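Local coordinates for protein response regulator (Caulobacter vibrioides, PDB 3T0Y) that probably acts through this N-terminal sigma-like domain as a sigma-factor mimic that binds an anti-sigma factor in a phosphorylation-controlled stress response, at residues L18-P23 and L58-N63; I28-R33 and S65-L70; Q88-I93 and A100-A105; E113-L118 and G123-L128. All blocks are in the same frame, centred on the assembly; numbering follows the deposited sequence.

Interaction 1 of 4, residues L18-P23 and L58-N63; sequences LARLAP and LVLDAN
L21 and L60 mark the closest backbone approach, with their CA atoms 10.0 Å apart, so the two segments are bridged entirely by side chains. Within the all-helical sigma2-like part of the domain, 18-23 carries the first short helix, 17-21, and the turn after it. Segment 58-63 is a loop between helix 39-54 and helix 66-80, extended through L58-D61 and turning at A62 and N63.

The leucines reach for each other tip to tip, L21 CD2 lying 3.8 Å from L60 CD1. In each, CG sits beside the backbone N and anti to the carbonyl carbon (chi1 -58° in L21, -59° in L60), an extended shape that sends one methyl straight into the gap. L53 of helix 39-54 touches both side chains, and L60 also rests on A69 of helix 66-80, so the pair joins the first helix to the body of the domain. L21 also packs against an apolar side chain of another protein in the assembly.

R20 adds a looser contact: L60 CD1 approaches its guanidinium obliquely, 4.5 Å from R20 NE, which is buried here without a polar partner. The loop ends in an Asx turn, D61 OD1 accepting from N63 N at 3.3 Å.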
loop_
_atom_site.group_PDB
_atom_site.type_symbol
_atom_site.label_atom_id
_atom_site.label_comp_id
_atom_site.label_asym_id
_atom_site.label_seq_id
_atom_site.Cartn_x
_atom_site.Cartn_y
_atom_site.Cartn_z
ATOM N N LEU C 18 12.805 4.846 -20.190
ATOM C CA LEU C 18 13.716 4.655 -19.077
ATOM C C LEU C 18 14.617 5.868 -18.843
ATOM O O LEU C 18 14.945 6.191 -17.706
ATOM C CB LEU C 18 14.576 3.413 -19.316
ATOM C CG LEU C 18 15.782 3.283 -18.384
ATOM C CD1 LEU C 18 15.385 2.546 -17.111
ATOM C CD2 LEU C 18 16.950 2.585 -19.098
ATOM N N ALA C 19 15.013 6.540 -19.915
ATOM C CA ALA C 19 16.004 7.601 -19.806
ATOM C C ALA C 19 15.366 8.932 -19.408
ATOM O O ALA C 19 15.942 9.710 -18.638
ATOM C CB ALA C 19 16.779 7.729 -21.116
ATOM N N ARG C 20 14.176 9.194 -19.936
ATOM C CA ARG C 20 13.461 10.411 -19.584
ATOM C C ARG C 20 12.940 10.377 -18.137
ATOM O O ARG C 20 12.949 11.410 -17.450
ATOM C CB ARG C 20 12.306 10.669 -20.557
ATOM C CG ARG C 20 12.673 11.505 -21.769
ATOM C CD ARG C 20 11.455 11.736 -22.659
ATOM N NE ARG C 20 10.744 10.492 -22.966
ATOM C CZ ARG C 20 10.717 9.909 -24.164
ATOM N NH1 ARG C 20 11.351 10.463 -25.194
ATOM N NH2 ARG C 20 10.046 8.773 -24.338
ATOM N N LEU C 21 12.516 9.195 -17.676
ATOM C CA LEU C 21 11.829 9.068 -16.385
ATOM C C LEU C 21 12.732 8.700 -15.228
ATOM O O LEU C 21 12.456 9.062 -14.090
ATOM C CB LEU C 21 10.717 8.034 -16.471
ATOM C CG LEU C 21 9.678 8.350 -17.534
ATOM C CD1 LEU C 21 8.541 7.360 -17.475
ATOM C CD2 LEU C 21 9.194 9.775 -17.338
ATOM N N ALA C 22 13.810 7.985 -15.507
ATOM C CA ALA C 22 14.679 7.478 -14.442
ATOM C C ALA C 22 15.004 8.508 -13.350
ATOM O O ALA C 22 14.976 8.195 -12.158
ATOM C CB ALA C 22 15.970 6.875 -15.033
ATOM N N PRO C 23 15.317 9.743 -13.745
ATOM C CA PRO C 23 15.759 10.652 -12.678
ATOM C C PRO C 23 14.626 11.091 -11.739
ATOM O O PRO C 23 14.865 11.686 -10.682
ATOM C CB PRO C 23 16.355 11.845 -13.439
ATOM C CG PRO C 23 15.867 11.714 -14.868
ATOM C CD PRO C 23 15.518 10.283 -15.103
ATOM N N LEU C 58 -0.922 4.109 -21.975
ATOM C CA LEU C 58 -0.969 5.539 -21.695
ATOM C C LEU C 58 0.363 6.129 -22.117
ATOM O O LEU C 58 1.391 5.441 -22.081
ATOM C CB LEU C 58 -1.167 5.789 -20.206
ATOM C CG LEU C 58 -2.482 5.349 -19.576
ATOM C CD1 LEU C 58 -2.420 5.602 -18.081
ATOM C CD2 LEU C 58 -3.670 6.078 -20.212
ATOM N N VAL C 59 0.347 7.397 -22.509
ATOM C CA VAL C 59 1.548 8.053 -23.004
ATOM C C VAL C 59 1.790 9.383 -22.286
ATOM O O VAL C 59 0.839 10.066 -21.909
ATOM C CB VAL C 59 1.453 8.308 -24.526
ATOM C CG1 VAL C 59 1.365 6.992 -25.281
ATOM C CG2 VAL C 59 0.244 9.170 -24.846
ATOM N N LEU C 60 3.063 9.722 -22.092
ATOM C CA LEU C 60 3.454 11.005 -21.546
ATOM C C LEU C 60 2.992 12.107 -22.478
ATOM O O LEU C 60 3.259 12.046 -23.675
ATOM C CB LEU C 60 4.975 11.083 -21.399
ATOM C CG LEU C 60 5.571 10.011 -20.490
ATOM C CD1 LEU C 60 7.065 10.156 -20.429
ATOM C CD2 LEU C 60 4.976 10.107 -19.088
ATOM N N ASP C 61 2.296 13.103 -21.923
ATOM C CA ASP C 61 1.846 14.270 -22.668
ATOM C C ASP C 61 3.069 15.038 -23.167
ATOM O O ASP C 61 3.987 15.350 -22.400
ATOM C CB ASP C 61 0.992 15.161 -21.767
ATOM C CG ASP C 61 -0.021 15.990 -22.538
ATOM O OD1 ASP C 61 0.352 17.047 -23.088
ATOM O OD2 ASP C 61 -1.204 15.588 -22.577
ATOM N N ALA C 62 3.094 15.323 -24.459
ATOM C CA ALA C 62 4.247 15.982 -25.071
ATOM C C ALA C 62 4.374 17.459 -24.678
ATOM O O ALA C 62 5.449 18.049 -24.787
ATOM C CB ALA C 62 4.185 15.843 -26.589
ATOM N N ASN C 63 3.269 18.048 -24.237
ATOM C CA ASN C 63 3.269 19.430 -23.772
ATOM C C ASN C 63 3.795 19.605 -22.341
ATOM O O ASN C 63 3.946 20.733 -21.882
ATOM C CB ASN C 63 1.863 20.022 -23.867
ATOM C CG ASN C 63 1.321 20.002 -25.282
ATOM O OD1 ASN C 63 2.079 20.116 -26.256
ATOM N ND2 ASN C 63 0.004 19.851 -25.411
#

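Interaction 2 of 4, residues I28-R33 and S65-L70; sequences IRRYAR and SPRVAL
I28 and L70 form a buried apolar contact between helix 25-36 and the first turns of helix 66-80, inside the sigma2-like helical bundle, and R30 and R67 run alongside it at the boundary with a second subunit. The CA atoms of I28 and L70 are 8.1 Å apart. L70 holds CG anti to its amide nitrogen (chi1 174°), which swings its CD2 to 4.1 Å from I28 CB, so the methyl meets the branch point of the isoleucine rather than its tip. I28 also touches V46 of helix 39-54 and Y71 and F74 of helix 66-80, which places the pair in the interior of the bundle.

The arginines converge from either helix, both bent at chi3. R30 NH2 and R67 NH2 stand 3.8 Å apart, each at the edge of the other's guanidinium, with the two planes inclined by 61°. The closeness of two positive groups is probably offset by a carboxylate they share: E107 of the second subunit forms salt bridges to R30 NE through OE2 and to R67 NH2 through OE1. Outside the two segments, R30 NH1 also pairs with an acidic side chain of another protein, so this guanidinium is held by two chains at once.

Helix 66-80 is capped where it starts: S65 is its N-cap, and S65 OG accepts from V68 N at 3.0 Å.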
loop_
_atom_site.group_PDB
_atom_site.type_symbol
_atom_site.label_atom_id
_atom_site.label_comp_id
_atom_site.label_asym_id
_atom_site.label_seq_id
_atom_site.Cartn_x
_atom_site.Cartn_y
_atom_site.Cartn_z
ATOM N N ILE C 28 8.522 10.425 -7.507
ATOM C CA ILE C 28 7.218 9.820 -7.593
ATOM C C ILE C 28 7.049 8.823 -6.444
ATOM O O ILE C 28 5.946 8.643 -5.935
ATOM C CB ILE C 28 6.956 9.188 -8.994
ATOM C CG1 ILE C 28 5.463 8.957 -9.221
ATOM C CG2 ILE C 28 7.720 7.895 -9.181
ATOM C CD1 ILE C 28 4.630 10.188 -8.981
ATOM N N ARG C 29 8.134 8.205 -5.981
ATOM C CA ARG C 29 7.964 7.261 -4.875
ATOM C C ARG C 29 7.618 8.008 -3.617
ATOM O O ARG C 29 6.825 7.525 -2.799
ATOM C CB ARG C 29 9.213 6.428 -4.606
ATOM C CG ARG C 29 9.636 5.515 -5.716
ATOM C CD ARG C 29 10.852 4.695 -5.261
ATOM N NE ARG C 29 10.487 3.614 -4.344
ATOM C CZ ARG C 29 11.236 3.198 -3.326
ATOM N NH1 ARG C 29 12.397 3.790 -3.068
ATOM N NH2 ARG C 29 10.817 2.194 -2.556
ATOM N N ARG C 30 8.243 9.171 -3.440
ATOM C CA ARG C 30 7.956 9.981 -2.269
ATOM C C ARG C 30 6.485 10.367 -2.300
ATOM O O ARG C 30 5.793 10.251 -1.302
ATOM C CB ARG C 30 8.824 11.243 -2.216
ATOM C CG ARG C 30 8.477 12.151 -1.032
ATOM C CD ARG C 30 9.197 13.480 -1.094
ATOM N NE ARG C 30 8.989 14.106 -2.388
ATOM C CZ ARG C 30 9.668 15.146 -2.842
ATOM N NH1 ARG C 30 10.625 15.696 -2.106
ATOM N NH2 ARG C 30 9.406 15.609 -4.053
ATOM N N TYR C 31 6.013 10.828 -3.454
ATOM C CA TYR C 31 4.634 11.287 -3.555
ATOM C C TYR C 31 3.680 10.117 -3.308
ATOM O O TYR C 31 2.723 10.231 -2.542
ATOM C CB TYR C 31 4.385 11.902 -4.924
ATOM C CG TYR C 31 2.945 12.242 -5.178
ATOM C CD1 TYR C 31 2.325 13.261 -4.465
ATOM C CD2 TYR C 31 2.197 11.546 -6.127
ATOM C CE1 TYR C 31 1.002 13.579 -4.677
ATOM C CE2 TYR C 31 0.872 11.861 -6.354
ATOM C CZ TYR C 31 0.280 12.894 -5.616
ATOM O OH TYR C 31 -1.031 13.251 -5.827
ATOM N N ALA C 32 3.970 8.991 -3.957
ATOM C CA ALA C 32 3.141 7.800 -3.889
ATOM C C ALA C 32 2.925 7.380 -2.454
ATOM O O ALA C 32 1.792 7.105 -2.038
ATOM C CB ALA C 32 3.809 6.658 -4.696
ATOM N N ARG C 33 4.018 7.365 -1.686
ATOM C CA ARG C 33 3.993 6.924 -0.295
ATOM C C ARG C 33 3.205 7.917 0.549
ATOM O O ARG C 33 2.419 7.524 1.402
ATOM C CB ARG C 33 5.428 6.700 0.226
ATOM C CG ARG C 33 5.836 7.355 1.573
ATOM C CD ARG C 33 5.062 6.825 2.770
ATOM N NE ARG C 33 5.779 6.688 4.053
ATOM C CZ ARG C 33 7.021 7.100 4.341
ATOM N NH1 ARG C 33 7.773 7.738 3.452
ATOM N NH2 ARG C 33 7.512 6.874 5.559
ATOM N N SER C 65 6.685 18.612 -19.128
ATOM C CA SER C 65 7.992 18.052 -18.786
ATOM C C SER C 65 7.826 16.585 -18.434
ATOM O O SER C 65 6.708 16.144 -18.118
ATOM C CB SER C 65 8.570 18.740 -17.564
ATOM O OG SER C 65 7.943 18.205 -16.403
ATOM N N PRO C 66 8.935 15.821 -18.487
ATOM C CA PRO C 66 8.891 14.402 -18.132
ATOM C C PRO C 66 8.302 14.188 -16.757
ATOM O O PRO C 66 7.393 13.372 -16.620
ATOM C CB PRO C 66 10.366 13.990 -18.181
ATOM C CG PRO C 66 10.910 14.853 -19.317
ATOM C CD PRO C 66 10.213 16.181 -19.143
ATOM N N ARG C 67 8.781 14.932 -15.764
ATOM C CA ARG C 67 8.267 14.788 -14.411
ATOM C C ARG C 67 6.750 15.073 -14.319
ATOM O O ARG C 67 6.002 14.304 -13.713
ATOM C CB ARG C 67 9.053 15.665 -13.428
ATOM C CG ARG C 67 8.779 15.362 -11.972
ATOM C CD ARG C 67 9.462 16.381 -11.080
ATOM N NE ARG C 67 8.707 16.602 -9.845
ATOM C CZ ARG C 67 9.231 16.610 -8.618
ATOM N NH1 ARG C 67 10.543 16.415 -8.467
ATOM N NH2 ARG C 67 8.446 16.820 -7.544
ATOM N N VAL C 68 6.298 16.160 -14.918
ATOM C CA VAL C 68 4.890 16.535 -14.805
ATOM C C VAL C 68 4.008 15.487 -15.492
ATOM O O VAL C 68 2.986 15.067 -14.945
ATOM C CB VAL C 68 4.632 17.960 -15.340
ATOM C CG1 VAL C 68 3.144 18.247 -15.504
ATOM C CG2 VAL C 68 5.279 19.005 -14.426
ATOM N N ALA C 69 4.431 15.040 -16.668
ATOM C CA ALA C 69 3.682 14.053 -17.435
ATOM C C ALA C 69 3.632 12.711 -16.711
ATOM O O ALA C 69 2.644 11.995 -16.783
ATOM C CB ALA C 69 4.294 13.899 -18.850
ATOM N N LEU C 70 4.694 12.384 -15.989
ATOM C CA LEU C 70 4.737 11.160 -15.201
ATOM C C LEU C 70 3.703 11.187 -14.060
ATOM O O LEU C 70 2.932 10.244 -13.884
ATOM C CB LEU C 70 6.130 10.970 -14.604
ATOM C CG LEU C 70 6.277 9.800 -13.634
ATOM C CD1 LEU C 70 5.974 8.463 -14.323
ATOM C CD2 LEU C 70 7.654 9.780 -12.961
#

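Interaction 3 of 4, residues Q88-I93 and A100-A105; sequences QRLMRI and AFLLTA
L90, in the 3-10 turn that follows helix 86-89, packs onto two successive residues of helix 95-106, F101 and L102. The CA atoms of L90 and L102 are 9.2 Å apart. The leucines meet at a slant: L102 CD2 nestles against both L90 methyls, 4.0 Å from CD1 and 4.0 Å from CD2. In L102 the CG lies beside the backbone N (chi1 -68°), and this brings the end of the chain round to L90 although its CB does not head there.

L90 CD2 also lies 4.3 Å from F101 CE2, approaching the ring obliquely. The contact lies in the sigma-like region, which probably includes a helix-turn-helix, and helix 95-106 packs there against its neighbours: A100 and F101 on helix 122-140, L103 on helix 111-118. Within its own helix, F101 has one ring face overlain near the rim by A105 CB, 3.9 Å above the plane.

L90, F101 and L102 each also touch apolar side chains of another protein, so the cluster forms part of a binding surface, while L102 has Y31 of the second subunit as a further neighbour. The helix is itself irregular here, widening into a pi-type turn at 102-105, and A105 O accepts a hydrogen bond from a basic side chain of the bound protein.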
loop_
_atom_site.group_PDB
_atom_site.type_symbol
_atom_site.label_atom_id
_atom_site.label_comp_id
_atom_site.label_asym_id
_atom_site.label_seq_id
_atom_site.Cartn_x
_atom_site.Cartn_y
_atom_site.Cartn_z
ATOM N N GLN C 88 -7.672 -4.985 -6.613
ATOM C CA GLN C 88 -6.925 -3.763 -6.837
ATOM C C GLN C 88 -7.525 -2.563 -6.104
ATOM O O GLN C 88 -6.806 -1.631 -5.747
ATOM C CB GLN C 88 -6.796 -3.490 -8.341
ATOM C CG GLN C 88 -6.097 -4.624 -9.110
ATOM C CD GLN C 88 -4.696 -4.953 -8.569
ATOM O OE1 GLN C 88 -4.538 -5.747 -7.629
ATOM N NE2 GLN C 88 -3.676 -4.344 -9.170
ATOM N N ARG C 89 -8.836 -2.571 -5.887
ATOM C CA ARG C 89 -9.468 -1.486 -5.142
ATOM C C ARG C 89 -8.947 -1.452 -3.709
ATOM O O ARG C 89 -8.911 -0.394 -3.076
ATOM C CB ARG C 89 -10.993 -1.626 -5.117
ATOM C CG ARG C 89 -11.647 -1.629 -6.486
ATOM C CD ARG C 89 -12.998 -0.909 -6.449
ATOM N NE ARG C 89 -14.107 -1.738 -6.925
ATOM C CZ ARG C 89 -14.233 -2.183 -8.173
ATOM N NH1 ARG C 89 -13.307 -1.912 -9.083
ATOM N NH2 ARG C 89 -15.278 -2.923 -8.510
ATOM N N LEU C 90 -8.547 -2.610 -3.200
ATOM C CA LEU C 90 -8.067 -2.706 -1.822
ATOM C C LEU C 90 -6.870 -1.782 -1.590
ATOM O O LEU C 90 -6.606 -1.372 -0.465
ATOM C CB LEU C 90 -7.687 -4.145 -1.476
ATOM C CG LEU C 90 -8.807 -5.187 -1.374
ATOM C CD1 LEU C 90 -8.223 -6.587 -1.397
ATOM C CD2 LEU C 90 -9.663 -4.993 -0.116
HETATM N N MSE C 91 -6.161 -1.430 -2.659
HETATM C CA MSE C 91 -4.971 -0.606 -2.506
HETATM C C MSE C 91 -5.308 0.868 -2.194
HETATM O O MSE C 91 -4.429 1.660 -1.818
HETATM C CB MSE C 91 -4.056 -0.751 -3.722
HETATM C CG MSE C 91 -3.579 -2.194 -3.951
HETATM SE SE MSE C 91 -2.935 -3.124 -2.322
HETATM C CE MSE C 91 -1.161 -2.386 -2.442
ATOM N N ARG C 92 -6.585 1.220 -2.345
ATOM C CA ARG C 92 -7.066 2.573 -2.029
ATOM C C ARG C 92 -7.417 2.723 -0.558
ATOM O O ARG C 92 -7.748 3.810 -0.109
ATOM C CB ARG C 92 -8.299 2.912 -2.868
ATOM C CG ARG C 92 -7.996 3.047 -4.342
ATOM C CD ARG C 92 -7.185 4.302 -4.572
ATOM N NE ARG C 92 -7.964 5.457 -4.145
ATOM C CZ ARG C 92 -8.680 6.215 -4.967
ATOM N NH1 ARG C 92 -8.672 5.962 -6.269
ATOM N NH2 ARG C 92 -9.380 7.238 -4.484
ATOM N N ILE C 93 -7.382 1.620 0.186
ATOM C CA ILE C 93 -7.609 1.678 1.619
ATOM C C ILE C 93 -6.290 1.919 2.371
ATOM O O ILE C 93 -5.264 1.291 2.077
ATOM C CB ILE C 93 -8.222 0.358 2.102
ATOM C CG1 ILE C 93 -9.579 0.155 1.428
ATOM C CG2 ILE C 93 -8.324 0.347 3.613
ATOM C CD1 ILE C 93 -10.078 -1.237 1.496
ATOM N N ALA C 100 -6.537 -4.656 8.998
ATOM C CA ALA C 100 -7.582 -4.980 9.948
ATOM C C ALA C 100 -8.781 -5.536 9.212
ATOM O O ALA C 100 -9.413 -6.492 9.653
ATOM C CB ALA C 100 -7.970 -3.758 10.699
ATOM N N PHE C 101 -9.092 -4.923 8.083
ATOM C CA PHE C 101 -10.209 -5.356 7.278
ATOM C C PHE C 101 -9.963 -6.746 6.678
ATOM O O PHE C 101 -10.834 -7.610 6.742
ATOM C CB PHE C 101 -10.476 -4.340 6.162
ATOM C CG PHE C 101 -11.593 -4.735 5.246
ATOM C CD1 PHE C 101 -12.919 -4.621 5.656
ATOM C CD2 PHE C 101 -11.329 -5.213 3.973
ATOM C CE1 PHE C 101 -13.969 -4.973 4.801
ATOM C CE2 PHE C 101 -12.376 -5.572 3.114
ATOM C CZ PHE C 101 -13.693 -5.454 3.532
ATOM N N LEU C 102 -8.788 -6.969 6.096
ATOM C CA LEU C 102 -8.520 -8.252 5.476
ATOM C C LEU C 102 -8.371 -9.371 6.496
ATOM O O LEU C 102 -8.747 -10.506 6.219
ATOM C CB LEU C 102 -7.290 -8.203 4.553
ATOM C CG LEU C 102 -7.447 -7.359 3.287
ATOM C CD1 LEU C 102 -6.152 -7.340 2.546
ATOM C CD2 LEU C 102 -8.541 -7.907 2.397
ATOM N N LEU C 103 -7.813 -9.067 7.668
ATOM C CA LEU C 103 -7.648 -10.099 8.674
ATOM C C LEU C 103 -9.027 -10.658 9.056
ATOM O O LEU C 103 -9.181 -11.856 9.260
ATOM C CB LEU C 103 -6.917 -9.571 9.909
ATOM C CG LEU C 103 -5.422 -9.374 9.674
ATOM C CD1 LEU C 103 -4.845 -8.487 10.766
ATOM C CD2 LEU C 103 -4.692 -10.729 9.621
ATOM N N THR C 104 -10.026 -9.788 9.125
ATOM C CA THR C 104 -11.350 -10.217 9.543
ATOM C C THR C 104 -12.192 -10.684 8.350
ATOM O O THR C 104 -12.623 -11.833 8.302
ATOM C CB THR C 104 -12.061 -9.114 10.362
ATOM O OG1 THR C 104 -11.995 -7.860 9.658
ATOM C CG2 THR C 104 -11.361 -8.936 11.702
ATOM N N ALA C 105 -12.396 -9.817 7.368
ATOM C CA ALA C 105 -13.282 -10.139 6.254
ATOM C C ALA C 105 -12.766 -11.270 5.384
ATOM O O ALA C 105 -13.544 -12.127 4.957
ATOM C CB ALA C 105 -13.528 -8.912 5.402
#

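Interaction 4 of 4, residues E113-L118 and G123-L128; sequences EAAQIL and GEVERL
V125 sets one methyl firmly against A115 and the other more loosely against A114, a branched side chain facing two small residues. Its CG1 is anti to the backbone N (chi1 165°), while CG2 lies beside that nitrogen and anti to the carbonyl carbon. V125 CG2 therefore presses on A115, 3.6 Å from CA and 3.9 Å from CB, and CG1 comes within 4.4 Å of A114 CB. With so little side chain between them, the helices come close: the CA atoms of A115 and V125 are 6.1 Å apart.

The two segments belong to consecutive helices, 111-118 and 122-140, joined by a short turn, an arrangement consistent with the helix-turn-helix of sigma-factor region 4, which this part of the protein resembles. L118 and L128 start out toward the partner helix without closing on it, and rest on helix 95-106, the former on L103 and the latter on A100.

On the outer side of helix 122-140, E124 and R127 pair one turn apart. R127 NE gives a nearly straight bond to E124 OE1 (3.0 Å, 164° at the hydrogen), arriving on the syn side of the carboxylate but 34° out of its plane. The acceptor lies in the guanidinium plane, at its edge.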
loop_
_atom_site.group_PDB
_atom_site.type_symbol
_atom_site.label_atom_id
_atom_site.label_comp_id
_atom_site.label_asym_id
_atom_site.label_seq_id
_atom_site.Cartn_x
_atom_site.Cartn_y
_atom_site.Cartn_z
ATOM N N GLU C 113 -8.848 -11.685 17.670
ATOM C CA GLU C 113 -7.644 -12.310 17.151
ATOM C C GLU C 113 -6.886 -11.274 16.311
ATOM O O GLU C 113 -5.667 -11.195 16.372
ATOM C CB GLU C 113 -7.998 -13.545 16.318
ATOM C CG GLU C 113 -8.471 -14.715 17.144
ATOM C CD GLU C 113 -9.054 -15.839 16.302
ATOM O OE1 GLU C 113 -9.546 -15.577 15.190
ATOM O OE2 GLU C 113 -9.019 -17.003 16.751
ATOM N N ALA C 114 -7.610 -10.458 15.551
ATOM C CA ALA C 114 -6.952 -9.442 14.719
ATOM C C ALA C 114 -6.178 -8.453 15.601
ATOM O O ALA C 114 -5.115 -7.978 15.230
ATOM C CB ALA C 114 -7.968 -8.713 13.832
ATOM N N ALA C 115 -6.712 -8.181 16.780
ATOM C CA ALA C 115 -6.052 -7.329 17.763
ATOM C C ALA C 115 -4.727 -7.936 18.198
ATOM O O ALA C 115 -3.723 -7.238 18.288
ATOM C CB ALA C 115 -6.969 -7.113 18.990
ATOM N N GLN C 116 -4.716 -9.239 18.472
ATOM C CA GLN C 116 -3.461 -9.900 18.823
ATOM C C GLN C 116 -2.478 -9.801 17.666
ATOM O O GLN C 116 -1.289 -9.492 17.850
ATOM C CB GLN C 116 -3.699 -11.363 19.171
ATOM C CG GLN C 116 -4.866 -11.568 20.124
ATOM C CD GLN C 116 -4.741 -10.687 21.350
ATOM O OE1 GLN C 116 -3.755 -10.780 22.087
ATOM N NE2 GLN C 116 -5.724 -9.798 21.557
ATOM N N ILE C 117 -2.986 -10.065 16.468
ATOM C CA ILE C 117 -2.148 -10.081 15.292
ATOM C C ILE C 117 -1.499 -8.701 15.067
ATOM O O ILE C 117 -0.301 -8.593 14.818
ATOM C CB ILE C 117 -2.959 -10.561 14.054
ATOM C CG1 ILE C 117 -3.249 -12.065 14.171
ATOM C CG2 ILE C 117 -2.211 -10.251 12.772
ATOM C CD1 ILE C 117 -4.320 -12.587 13.195
ATOM N N LEU C 118 -2.301 -7.651 15.169
ATOM C CA LEU C 118 -1.824 -6.298 14.933
ATOM C C LEU C 118 -1.185 -5.701 16.181
ATOM O O LEU C 118 -0.626 -4.610 16.132
ATOM C CB LEU C 118 -2.961 -5.411 14.446
ATOM C CG LEU C 118 -3.664 -5.912 13.189
ATOM C CD1 LEU C 118 -4.716 -4.937 12.768
ATOM C CD2 LEU C 118 -2.658 -6.107 12.072
ATOM N N GLY C 123 -10.320 -1.411 20.511
ATOM C CA GLY C 123 -11.027 -0.261 19.964
ATOM C C GLY C 123 -10.342 0.228 18.707
ATOM O O GLY C 123 -10.995 0.599 17.732
ATOM N N GLU C 124 -9.012 0.202 18.730
ATOM C CA GLU C 124 -8.216 0.565 17.562
ATOM C C GLU C 124 -8.598 -0.348 16.393
ATOM O O GLU C 124 -8.788 0.110 15.268
ATOM C CB GLU C 124 -6.724 0.449 17.891
ATOM C CG GLU C 124 -5.774 0.564 16.710
ATOM C CD GLU C 124 -5.692 1.972 16.116
ATOM O OE1 GLU C 124 -6.595 2.801 16.388
ATOM O OE2 GLU C 124 -4.721 2.249 15.363
ATOM N N VAL C 125 -8.746 -1.641 16.666
ATOM C CA VAL C 125 -9.130 -2.573 15.610
ATOM C C VAL C 125 -10.507 -2.287 15.001
ATOM O O VAL C 125 -10.659 -2.352 13.784
ATOM C CB VAL C 125 -9.090 -4.038 16.091
ATOM C CG1 VAL C 125 -9.835 -4.941 15.100
ATOM C CG2 VAL C 125 -7.661 -4.472 16.234
ATOM N N GLU C 126 -11.520 -1.995 15.822
ATOM C CA GLU C 126 -12.845 -1.679 15.287
ATOM C C GLU C 126 -12.803 -0.345 14.536
ATOM O O GLU C 126 -13.482 -0.163 13.539
ATOM C CB GLU C 126 -13.914 -1.653 16.390
ATOM C CG GLU C 126 -14.176 -3.011 17.079
ATOM C CD GLU C 126 -14.944 -4.011 16.203
ATOM O OE1 GLU C 126 -14.359 -4.545 15.238
ATOM O OE2 GLU C 126 -16.133 -4.281 16.491
ATOM N N ARG C 127 -11.989 0.582 15.025
ATOM C CA ARG C 127 -11.846 1.865 14.346
ATOM C C ARG C 127 -11.338 1.592 12.946
ATOM O O ARG C 127 -11.908 2.052 11.952
ATOM C CB ARG C 127 -10.850 2.775 15.088
ATOM C CG ARG C 127 -10.608 4.119 14.395
ATOM C CD ARG C 127 -9.497 4.953 15.052
ATOM N NE ARG C 127 -8.151 4.641 14.554
ATOM C CZ ARG C 127 -7.707 4.936 13.330
ATOM N NH1 ARG C 127 -8.500 5.532 12.444
ATOM N NH2 ARG C 127 -6.465 4.616 12.983
ATOM N N LEU C 128 -10.247 0.828 12.889
ATOM C CA LEU C 128 -9.572 0.521 11.639
ATOM C C LEU C 128 -10.515 -0.131 10.642
ATOM O O LEU C 128 -10.553 0.250 9.491
ATOM C CB LEU C 128 -8.352 -0.357 11.905
ATOM C CG LEU C 128 -7.168 0.442 12.438
ATOM C CD1 LEU C 128 -6.052 -0.488 12.894
ATOM C CD2 LEU C 128 -6.679 1.397 11.351
#

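From the N terminus, interaction 1 joins helix 17-21 to the loop before helix 66-80, closing a loop of 34 residues, and interaction 2 joins helix 25-36 to the start of that helix, closing one of 31. The two contacts cross, because their segments alternate along the chain; they touch where R20 O lies 3.7 Å from P66 CB, and together they tie the first two helices to the start of helix 66-80 in the sigma2-like bundle. Interactions 3 and 4 follow in series, closing short loops of six and four residues, and meet where T104 CG2 lies 4.0 Å from A114 CB. Interactions 2, 3 and 4 all touch the second subunit.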